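Local coordinates for ferrichrome ABC transporter substrate-binding protein (Staphylococcus pseudintermedius, PDB 5FLY) that probably binds ferrichrome-type iron siderophores at the cell surface and hands them to an ABC importer, as a class III solute-binding protein, at residues A[33-38]-A[84-89]; A[26-31]-A[42-47]; A[6-11]-A[104-109]. One frame throughout, in Å; residues are numbered along the deposited sequence.

Overall arrangement
From the N terminus, the strand of 6-11 pairs antiparallel with strand 15-22, and contact 3 joins it to segment 104-109, closing a loop of 92 residues. Contacts 1 and 2 are both nested inside that loop. Contact 2 (26-31 with 42-47) spans only ten residues, one beta-alpha-beta unit of the parallel sheet. Contact 1 (33-38 with 84-89) starts inside that unit and ends beyond it, so the two cross. Strand 84-88 lies between strands 28-30 and 103-106, giving all three contacts one common sheet. Through contact 3 the hairpin flanks the edge strand 103-106, and contacts 1 and 3 each supply a pocket residue, Thr34 and Tyr108.

Contact 1 (A[33-38]-A[84-89]); sequences PTYAGG and LIITYN
The phenol of Tyr88 reaches from the end of strand 84-88 toward residues 33-35 and meets all three. Its hydroxyl is the focus: Thr34 OG1 lies in the plane of the Tyr88 ring, at its edge, and hydrogen-bonds OH at 2.6 Å, with either group able to donate. Thr34 CB points toward the strand, and a chi1 of -64° sets OG1 beside its own backbone N, leaving CG2 over the centre of the neighbouring Tyr35 ring. From Pro33, the ring carbon CD comes within 3.4 Å of Tyr88 OH and 3.8 Å of Tyr88 CE2, the two side chains crossing at about a right angle. On the CE1 side of the phenol, Tyr35 CE2 is 3.8 Å from Tyr88 CE1; the two ring planes are inclined at 55° and their centroids lie 6.0 Å apart, a slanted pairing. Further back along the strand, the CG2 branch of Ile86 packs 4.0 Å from Tyr35 CD2. Tyr35 also stacks on Phe106 of the adjoining strand, so its ring lies among residues from both strands. Thr34 belongs to the pocket that holds the polyether 7PG in this crystal. One short hydroxyl pair, with carbon contacts beside it, therefore ties a pocket residue to the sheet, and Pro33 and Tyr35 would be expected to restrict the swing of the phenol.

Contact 2 (A[26-31]-A[42-47]); sequences KRIVVM and LDANIV
Val47 lays its CG1 methyl over one face of the Arg27 guanidinium, 3.6 Å above the plane and displaced toward the rim, with Arg27 NH1 the nearest atom at 3.7 Å. The arginine chain bends at chi3 (66°), which turns its flat end back across the valine. That end is anchored elsewhere: NH2 of Arg27 hydrogen-bonds the carbonyl of Leu80, so the valine meets a group already held. The other methyl of Val47, CG2, packs at 3.9 Å from Val29 CG2. Beneath these side chains runs the backbone pairing of two parallel strands. Ile28 N donates to Asn45 O at 2.9 Å, nearly straight at 173° and in the carbonyl plane, and Ile28 O receives Val47 N at 2.8 Å. The two bonds bracket Ile46, as expected of a parallel bridge between Ile28 and Ile46, whose side chains emerge together on the opposite face from Arg27, Val29 and Val47; Ile46 CA adds a CH...O contact to Ile28 O. On the isoleucine face Ile28 CD1 meets Ala44 CB at 4.1 Å. Asn45 CB lies 3.3 Å from Lys26 O, and Asn45 ND2 bonds Pro25 O. The intervening helix 36-41 makes this a beta-alpha-beta crossover, and its Leu39 touches Ala44 and Ile46. These two main-chain bonds set the register at this end, and Val30 continues the ladder with Gly48 and Ser50, while aliphatic branches pack around them and an arginine, held by a carbonyl, lies against Val47.

Contact 3 (A[6-11]-A[104-109]); sequences KAFNLK and IAFDYA. With 7PG (2,5,8,11,14,17,20,23-octaoxapentacosan-25-ol), chain P.
With CG anti to the backbone N in both Phe8 and Leu10 (chi1 near 178°), these two side chains extend from one face of strand 6-11 toward Ile104 and Phe106. The N-terminal beta-hairpin, 5-12 with 15-22, is here laid beside strand 103-106, an edge strand of the parallel sheet in the N-terminal lobe. The strand axes come within 8.2 Å at 26°, too far apart for backbone pairing, so side chains fill the interval. Ile104 directs CD1 over one face of the Phe8 ring as a CH-pi contact, 4.2 Å from the centroid. Its CG2 branch packs 3.9 Å from Leu10 CD1, and it also lies over a face of the Phe106 ring. Phe106 meets the hairpin along its CD1-CE1-CZ side, approached obliquely: Phe106 CZ is 3.9 Å from Phe8 CZ, with the ring planes inclined at 75°, and Leu10 CD1 presses to 3.5 Å from Phe106 CD1. Helix 113-124 touches the same group, through Ile123 against Phe8 and Ile104 and Met120 against Phe106. Beyond Phe106 the chain turns to Tyr108, whose ring carries ether oxygen O6 of 7PG over its face and whose hydroxyl bonds the carbonyl of Asn174. At the polar end of the contact one water bridges the two backbones, donating to Lys11 O at 2.7 Å and to Asp107 O at 2.9 Å.

Contact 1 (A[33-38]-A[84-89])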
loop_
_atom_site.group_PDB
_atom_site.type_symbol
_atom_site.label_atom_id
_atom_site.label_comp_id
_atom_site.label_asym_id
_atom_site.label_seq_id
_atom_site.Cartn_x
_atom_site.Cartn_y
_atom_site.Cartn_z
ATOM N N PRO A 33 -9.729 2.014 -1.221
ATOM C CA PRO A 33 -9.141 2.100 0.121
ATOM C C PRO A 33 -7.674 2.524 0.141
ATOM O O PRO A 33 -7.212 3.020 1.164
ATOM C CB PRO A 33 -9.306 0.681 0.671
ATOM C CG PRO A 33 -9.530 -0.198 -0.517
ATOM C CD PRO A 33 -10.251 0.667 -1.507
ATOM N N THR A 34 -6.961 2.319 -0.959
ATOM C CA THR A 34 -5.592 2.795 -1.079
ATOM C C THR A 34 -5.436 4.261 -0.683
ATOM O O THR A 34 -4.432 4.615 -0.067
ATOM C CB THR A 34 -5.088 2.585 -2.522
ATOM O OG1 THR A 34 -5.066 1.169 -2.784
ATOM C CG2 THR A 34 -3.712 3.183 -2.731
ATOM N N TYR A 35 -6.427 5.090 -1.009
ATOM C CA TYR A 35 -6.329 6.542 -0.825
ATOM C C TYR A 35 -6.997 7.025 0.468
ATOM O O TYR A 35 -6.901 8.201 0.814
ATOM C CB TYR A 35 -6.928 7.260 -2.055
ATOM C CG TYR A 35 -6.277 6.733 -3.302
ATOM C CD1 TYR A 35 -4.988 7.127 -3.663
ATOM C CD2 TYR A 35 -6.911 5.776 -4.083
ATOM C CE1 TYR A 35 -4.358 6.599 -4.761
ATOM C CE2 TYR A 35 -6.302 5.248 -5.182
ATOM C CZ TYR A 35 -5.011 5.657 -5.518
ATOM O OH TYR A 35 -4.373 5.132 -6.608
ATOM N N ALA A 36 -7.640 6.121 1.194
ATOM C CA ALA A 36 -8.394 6.511 2.380
ATOM C C ALA A 36 -7.509 7.005 3.509
ATOM O O ALA A 36 -7.787 8.067 4.080
ATOM C CB ALA A 36 -9.259 5.347 2.850
ATOM N N GLY A 37 -6.455 6.260 3.844
ATOM C CA GLY A 37 -5.594 6.648 4.950
ATOM C C GLY A 37 -4.937 7.991 4.710
ATOM O O GLY A 37 -4.814 8.809 5.627
ATOM N N GLY A 38 -4.501 8.219 3.479
ATOM C CA GLY A 38 -3.790 9.452 3.158
ATOM C C GLY A 38 -4.654 10.696 3.258
ATOM O O GLY A 38 -4.213 11.760 3.711
ATOM N N LEU A 84 -17.154 14.972 -4.482
ATOM C CA LEU A 84 -15.973 14.355 -5.067
ATOM C C LEU A 84 -15.977 12.879 -4.710
ATOM O O LEU A 84 -16.204 12.528 -3.548
ATOM C CB LEU A 84 -14.683 15.032 -4.558
ATOM C CG LEU A 84 -13.362 14.426 -5.038
ATOM C CD1 LEU A 84 -13.196 14.571 -6.536
ATOM C CD2 LEU A 84 -12.171 15.074 -4.317
ATOM N N ILE A 85 -15.703 12.028 -5.706
ATOM C CA ILE A 85 -15.603 10.584 -5.519
ATOM C C ILE A 85 -14.217 10.117 -5.943
ATOM O O ILE A 85 -13.730 10.551 -6.972
ATOM C CB ILE A 85 -16.668 9.842 -6.345
ATOM C CG1 ILE A 85 -18.076 10.277 -5.912
ATOM C CG2 ILE A 85 -16.490 8.335 -6.226
ATOM C CD1 ILE A 85 -19.161 9.909 -6.905
ATOM N N ILE A 86 -13.582 9.282 -5.114
ATOM C CA ILE A 86 -12.264 8.720 -5.386
ATOM C C ILE A 86 -12.395 7.218 -5.534
ATOM O O ILE A 86 -12.938 6.559 -4.666
ATOM C CB ILE A 86 -11.241 9.004 -4.243
ATOM C CG1 ILE A 86 -11.233 10.480 -3.852
ATOM C CG2 ILE A 86 -9.833 8.504 -4.631
ATOM C CD1 ILE A 86 -10.825 11.408 -4.946
ATOM N N THR A 87 -11.910 6.676 -6.647
ATOM C CA THR A 87 -11.944 5.231 -6.851
ATOM C C THR A 87 -10.749 4.803 -7.692
ATOM O O THR A 87 -9.802 5.579 -7.874
ATOM C CB THR A 87 -13.277 4.774 -7.517
ATOM O OG1 THR A 87 -13.395 3.346 -7.415
ATOM C CG2 THR A 87 -13.383 5.255 -8.972
ATOM N N TYR A 88 -10.774 3.561 -8.168
ATOM C CA TYR A 88 -9.730 3.039 -9.061
ATOM C C TYR A 88 -10.250 2.995 -10.477
ATOM O O TYR A 88 -11.452 2.871 -10.702
ATOM C CB TYR A 88 -9.289 1.618 -8.697
ATOM C CG TYR A 88 -8.770 1.367 -7.306
ATOM C CD1 TYR A 88 -7.508 1.788 -6.909
ATOM C CD2 TYR A 88 -9.526 0.627 -6.414
ATOM C CE1 TYR A 88 -7.046 1.510 -5.638
ATOM C CE2 TYR A 88 -9.081 0.356 -5.151
ATOM C CZ TYR A 88 -7.842 0.788 -4.770
ATOM O OH TYR A 88 -7.440 0.485 -3.494
ATOM N N ASN A 89 -9.349 3.048 -11.444
ATOM C CA ASN A 89 -9.782 2.950 -12.823
ATOM C C ASN A 89 -10.306 1.540 -13.128
ATOM O O ASN A 89 -10.960 1.346 -14.146
ATOM C CB ASN A 89 -8.649 3.369 -13.780
ATOM C CG ASN A 89 -7.511 2.366 -13.849
ATOM O OD1 ASN A 89 -7.324 1.557 -12.947
ATOM N ND2 ASN A 89 -6.727 2.441 -14.925
#

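Contact 2 (A[26-31]-A[42-47])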
loop_
_atom_site.group_PDB
_atom_site.type_symbol
_atom_site.label_atom_id
_atom_site.label_comp_id
_atom_site.label_asym_id
_atom_site.label_seq_id
_atom_site.Cartn_x
_atom_site.Cartn_y
_atom_site.Cartn_z
ATOM N N LYS A 26 -15.833 19.221 0.129
ATOM C CA LYS A 26 -16.574 19.218 1.385
ATOM C C LYS A 26 -17.187 17.857 1.714
ATOM O O LYS A 26 -17.529 17.608 2.862
ATOM C CB LYS A 26 -17.700 20.264 1.342
ATOM C CG LYS A 26 -17.219 21.699 1.160
ATOM C CD LYS A 26 -16.310 22.144 2.285
ATOM C CE LYS A 26 -16.151 23.661 2.279
ATOM N NZ LYS A 26 -15.235 24.134 3.371
ATOM N N ARG A 27 -17.340 16.992 0.711
ATOM C CA ARG A 27 -18.041 15.724 0.895
ATOM C C ARG A 27 -17.429 14.683 -0.031
ATOM O O ARG A 27 -17.954 14.405 -1.096
ATOM C CB ARG A 27 -19.546 15.869 0.625
ATOM C CG ARG A 27 -20.259 16.831 1.564
ATOM C CD ARG A 27 -21.772 16.791 1.369
ATOM N NE ARG A 27 -22.332 15.501 1.750
ATOM C CZ ARG A 27 -22.545 15.113 3.003
ATOM N NH1 ARG A 27 -22.234 15.919 4.001
ATOM N NH2 ARG A 27 -23.042 13.909 3.255
ATOM N N ILE A 28 -16.318 14.108 0.412
ATOM C CA ILE A 28 -15.574 13.129 -0.371
ATOM C C ILE A 28 -16.025 11.730 -0.010
ATOM O O ILE A 28 -16.145 11.400 1.165
ATOM C CB ILE A 28 -14.055 13.222 -0.128
ATOM C CG1 ILE A 28 -13.561 14.648 -0.329
ATOM C CG2 ILE A 28 -13.296 12.259 -1.056
ATOM C CD1 ILE A 28 -12.060 14.813 -0.107
ATOM N N VAL A 29 -16.288 10.909 -1.018
ATOM C CA VAL A 29 -16.492 9.484 -0.808
ATOM C C VAL A 29 -15.297 8.775 -1.399
ATOM O O VAL A 29 -15.013 8.932 -2.580
ATOM C CB VAL A 29 -17.801 8.994 -1.446
ATOM C CG1 VAL A 29 -17.870 7.452 -1.459
ATOM C CG2 VAL A 29 -18.986 9.620 -0.711
ATOM N N VAL A 30 -14.570 8.045 -0.558
ATOM C CA VAL A 30 -13.377 7.335 -1.007
ATOM C C VAL A 30 -13.689 5.843 -1.163
ATOM O O VAL A 30 -13.738 5.103 -0.177
ATOM C CB VAL A 30 -12.204 7.546 -0.019
ATOM C CG1 VAL A 30 -10.932 6.897 -0.541
ATOM C CG2 VAL A 30 -11.985 9.032 0.252
ATOM N N MET A 31 -13.925 5.420 -2.403
ATOM C CA MET A 31 -14.240 4.018 -2.693
ATOM C C MET A 31 -12.989 3.152 -2.850
ATOM O O MET A 31 -13.065 1.928 -2.739
ATOM C CB MET A 31 -15.086 3.907 -3.955
ATOM C CG MET A 31 -16.491 4.443 -3.804
ATOM S SD MET A 31 -17.364 3.783 -2.351
ATOM C CE MET A 31 -17.253 2.026 -2.630
ATOM N N LEU A 42 -4.673 13.794 6.306
ATOM C CA LEU A 42 -4.735 15.213 5.961
ATOM C C LEU A 42 -6.038 15.888 6.406
ATOM O O LEU A 42 -6.293 17.046 6.041
ATOM C CB LEU A 42 -4.551 15.393 4.448
ATOM C CG LEU A 42 -3.162 15.056 3.884
ATOM C CD1 LEU A 42 -3.207 15.068 2.375
ATOM C CD2 LEU A 42 -2.105 16.040 4.390
ATOM N N ASP A 43 -6.826 15.181 7.222
ATOM C CA ASP A 43 -8.099 15.667 7.757
ATOM C C ASP A 43 -9.031 16.127 6.646
ATOM O O ASP A 43 -9.703 17.158 6.765
ATOM C CB ASP A 43 -7.897 16.814 8.754
ATOM C CG ASP A 43 -9.161 17.121 9.552
ATOM O OD1 ASP A 43 -9.921 16.173 9.871
ATOM O OD2 ASP A 43 -9.402 18.311 9.853
ATOM N N ALA A 44 -9.078 15.347 5.568
ATOM C CA ALA A 44 -10.018 15.609 4.484
ATOM C C ALA A 44 -11.471 15.463 4.930
ATOM O O ALA A 44 -11.791 14.732 5.886
ATOM C CB ALA A 44 -9.749 14.678 3.321
ATOM N N ASN A 45 -12.361 16.146 4.213
ATOM C CA ASN A 45 -13.789 16.089 4.514
ATOM C C ASN A 45 -14.436 14.834 3.928
ATOM O O ASN A 45 -15.153 14.885 2.919
ATOM C CB ASN A 45 -14.479 17.353 3.995
ATOM C CG ASN A 45 -13.945 18.623 4.662
ATOM O OD1 ASN A 45 -13.832 18.685 5.893
ATOM N ND2 ASN A 45 -13.595 19.627 3.859
ATOM N N ILE A 46 -14.204 13.700 4.580
ATOM C CA ILE A 46 -14.660 12.413 4.068
ATOM C C ILE A 46 -16.009 12.051 4.674
ATOM O O ILE A 46 -16.173 12.059 5.910
ATOM C CB ILE A 46 -13.647 11.293 4.380
ATOM C CG1 ILE A 46 -12.295 11.590 3.716
ATOM C CG2 ILE A 46 -14.201 9.925 3.952
ATOM C CD1 ILE A 46 -11.162 10.695 4.175
ATOM N N VAL A 47 -16.981 11.744 3.818
ATOM C CA VAL A 47 -18.319 11.382 4.272
ATOM C C VAL A 47 -18.701 9.937 3.961
ATOM O O VAL A 47 -19.739 9.465 4.396
ATOM C CB VAL A 47 -19.401 12.311 3.665
ATOM C CG1 VAL A 47 -19.223 13.745 4.166
ATOM C CG2 VAL A 47 -19.389 12.264 2.137
#

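Contact 3 (A[6-11]-A[104-109])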
loop_
_atom_site.group_PDB
_atom_site.type_symbol
_atom_site.label_atom_id
_atom_site.label_comp_id
_atom_site.label_asym_id
_atom_site.label_seq_id
_atom_site.Cartn_x
_atom_site.Cartn_y
_atom_site.Cartn_z
ATOM N N LYS A 6 -11.123 23.491 -9.337
ATOM C CA LYS A 6 -9.735 23.468 -9.793
ATOM C C LYS A 6 -9.517 22.212 -10.623
ATOM O O LYS A 6 -10.249 21.228 -10.489
ATOM C CB LYS A 6 -8.760 23.491 -8.621
ATOM C CG LYS A 6 -8.817 22.226 -7.769
ATOM C CD LYS A 6 -7.968 22.317 -6.512
ATOM C CE LYS A 6 -8.275 21.153 -5.577
ATOM N NZ LYS A 6 -7.902 21.444 -4.183
ATOM N N ALA A 7 -8.504 22.241 -11.476
ATOM C CA ALA A 7 -8.167 21.066 -12.268
ATOM C C ALA A 7 -7.195 20.192 -11.492
ATOM O O ALA A 7 -6.130 20.657 -11.081
ATOM C CB ALA A 7 -7.574 21.478 -13.607
ATOM N N PHE A 8 -7.581 18.938 -11.262
ATOM C CA PHE A 8 -6.662 17.937 -10.751
ATOM C C PHE A 8 -6.049 17.215 -11.940
ATOM O O PHE A 8 -6.765 16.714 -12.789
ATOM C CB PHE A 8 -7.369 16.953 -9.834
ATOM C CG PHE A 8 -6.479 15.870 -9.357
ATOM C CD1 PHE A 8 -5.597 16.112 -8.318
ATOM C CD2 PHE A 8 -6.482 14.626 -9.960
ATOM C CE1 PHE A 8 -4.755 15.130 -7.869
ATOM C CE2 PHE A 8 -5.635 13.643 -9.534
ATOM C CZ PHE A 8 -4.768 13.887 -8.476
ATOM N N ASN A 9 -4.725 17.191 -12.006
ATOM C CA ASN A 9 -4.033 16.584 -13.133
ATOM C C ASN A 9 -3.708 15.125 -12.867
ATOM O O ASN A 9 -2.697 14.805 -12.246
ATOM C CB ASN A 9 -2.770 17.378 -13.432
ATOM C CG ASN A 9 -3.070 18.826 -13.744
ATOM O OD1 ASN A 9 -3.956 19.123 -14.545
ATOM N ND2 ASN A 9 -2.356 19.738 -13.093
ATOM N N LEU A 10 -4.582 14.241 -13.329
ATOM C CA LEU A 10 -4.431 12.809 -13.096
ATOM C C LEU A 10 -3.477 12.173 -14.098
ATOM O O LEU A 10 -3.647 12.339 -15.298
ATOM C CB LEU A 10 -5.799 12.128 -13.178
ATOM C CG LEU A 10 -5.859 10.609 -13.004
ATOM C CD1 LEU A 10 -5.422 10.216 -11.596
ATOM C CD2 LEU A 10 -7.251 10.094 -13.308
ATOM N N LYS A 11 -2.482 11.444 -13.602
ATOM C CA LYS A 11 -1.603 10.672 -14.470
ATOM C C LYS A 11 -2.304 9.417 -14.960
ATOM O O LYS A 11 -2.759 8.615 -14.151
ATOM C CB LYS A 11 -0.320 10.276 -13.744
ATOM C CG LYS A 11 0.454 11.447 -13.191
ATOM C CD LYS A 11 1.729 10.982 -12.504
ATOM C CE LYS A 11 2.932 11.685 -13.105
ATOM N NZ LYS A 11 4.236 11.146 -12.603
ATOM N N ILE A 104 -12.416 10.949 -9.536
ATOM C CA ILE A 104 -11.035 10.593 -9.865
ATOM C C ILE A 104 -10.862 9.095 -9.704
ATOM O O ILE A 104 -10.873 8.557 -8.587
ATOM C CB ILE A 104 -9.998 11.317 -8.987
ATOM C CG1 ILE A 104 -10.241 12.828 -8.995
ATOM C CG2 ILE A 104 -8.609 11.056 -9.485
ATOM C CD1 ILE A 104 -9.492 13.545 -7.927
ATOM N N ALA A 105 -10.711 8.429 -10.844
ATOM C CA ALA A 105 -10.503 6.997 -10.893
ATOM C C ALA A 105 -9.027 6.731 -11.159
ATOM O O ALA A 105 -8.558 6.669 -12.299
ATOM C CB ALA A 105 -11.375 6.380 -11.940
ATOM N N PHE A 106 -8.289 6.608 -10.070
ATOM C CA PHE A 106 -6.849 6.460 -10.146
ATOM C C PHE A 106 -6.395 5.184 -10.837
ATOM O O PHE A 106 -6.876 4.086 -10.541
ATOM C CB PHE A 106 -6.246 6.477 -8.750
ATOM C CG PHE A 106 -6.088 7.855 -8.164
ATOM C CD1 PHE A 106 -4.991 8.634 -8.492
ATOM C CD2 PHE A 106 -7.027 8.356 -7.279
ATOM C CE1 PHE A 106 -4.846 9.913 -7.962
ATOM C CE2 PHE A 106 -6.880 9.610 -6.731
ATOM C CZ PHE A 106 -5.792 10.396 -7.085
ATOM N N ASP A 107 -5.433 5.366 -11.735
ATOM C CA ASP A 107 -4.591 4.278 -12.244
ATOM C C ASP A 107 -3.482 4.143 -11.207
ATOM O O ASP A 107 -2.481 4.866 -11.241
ATOM C CB ASP A 107 -4.055 4.602 -13.653
ATOM C CG ASP A 107 -3.363 3.415 -14.356
ATOM O OD1 ASP A 107 -2.966 2.387 -13.769
ATOM O OD2 ASP A 107 -3.174 3.556 -15.566
ATOM N N TYR A 108 -3.724 3.268 -10.232
ATOM C CA TYR A 108 -2.869 3.133 -9.054
ATOM C C TYR A 108 -1.370 3.147 -9.381
ATOM O O TYR A 108 -0.590 3.894 -8.775
ATOM C CB TYR A 108 -3.204 1.842 -8.308
ATOM C CG TYR A 108 -2.155 1.519 -7.279
ATOM C CD1 TYR A 108 -2.108 2.227 -6.095
ATOM C CD2 TYR A 108 -1.180 0.551 -7.517
ATOM C CE1 TYR A 108 -1.142 1.979 -5.155
ATOM C CE2 TYR A 108 -0.193 0.295 -6.582
ATOM C CZ TYR A 108 -0.184 1.015 -5.401
ATOM O OH TYR A 108 0.775 0.782 -4.446
ATOM N N ALA A 109 -0.973 2.337 -10.355
ATOM C CA ALA A 109 0.442 2.114 -10.626
ATOM C C ALA A 109 1.191 3.337 -11.168
ATOM O O ALA A 109 2.421 3.319 -11.236
ATOM C CB ALA A 109 0.606 0.946 -11.591
HETATM C C2 7PG P . -6.448 -5.817 -0.405
HETATM O O1 7PG P . -6.522 -7.084 0.188
HETATM C C3 7PG P . -5.592 -7.994 -0.326
HETATM C C4 7PG P . -6.270 -8.924 -1.327
HETATM O O2 7PG P . -5.479 -10.054 -1.579
HETATM C C5 7PG P . -4.166 -9.774 -1.968
HETATM C C6 7PG P . -3.664 -10.771 -3.008
HETATM O O3 7PG P . -2.805 -10.117 -3.903
HETATM C C7 7PG P . -3.412 -9.474 -4.990
HETATM C C8 7PG P . -2.389 -8.557 -5.665
HETATM O O4 7PG P . -2.951 -7.769 -6.684
HETATM C C9 7PG P . -3.991 -6.938 -6.270
HETATM C C10 7PG P . -4.136 -5.669 -7.114
HETATM O O5 7PG P . -4.623 -4.672 -6.252
HETATM C C11 7PG P . -4.565 -3.341 -6.689
HETATM C C12 7PG P . -4.596 -2.412 -5.471
HETATM O O6 7PG P . -3.420 -1.645 -5.405
HETATM C C13 7PG P . -2.411 -2.081 -4.535
HETATM C C14 7PG P . -2.849 -1.895 -3.086
HETATM O O7 7PG P . -1.772 -1.379 -2.358
HETATM C C15 7PG P . -2.124 -0.584 -1.257
HETATM O O HOH W 1 -3.548 7.511 -11.869
#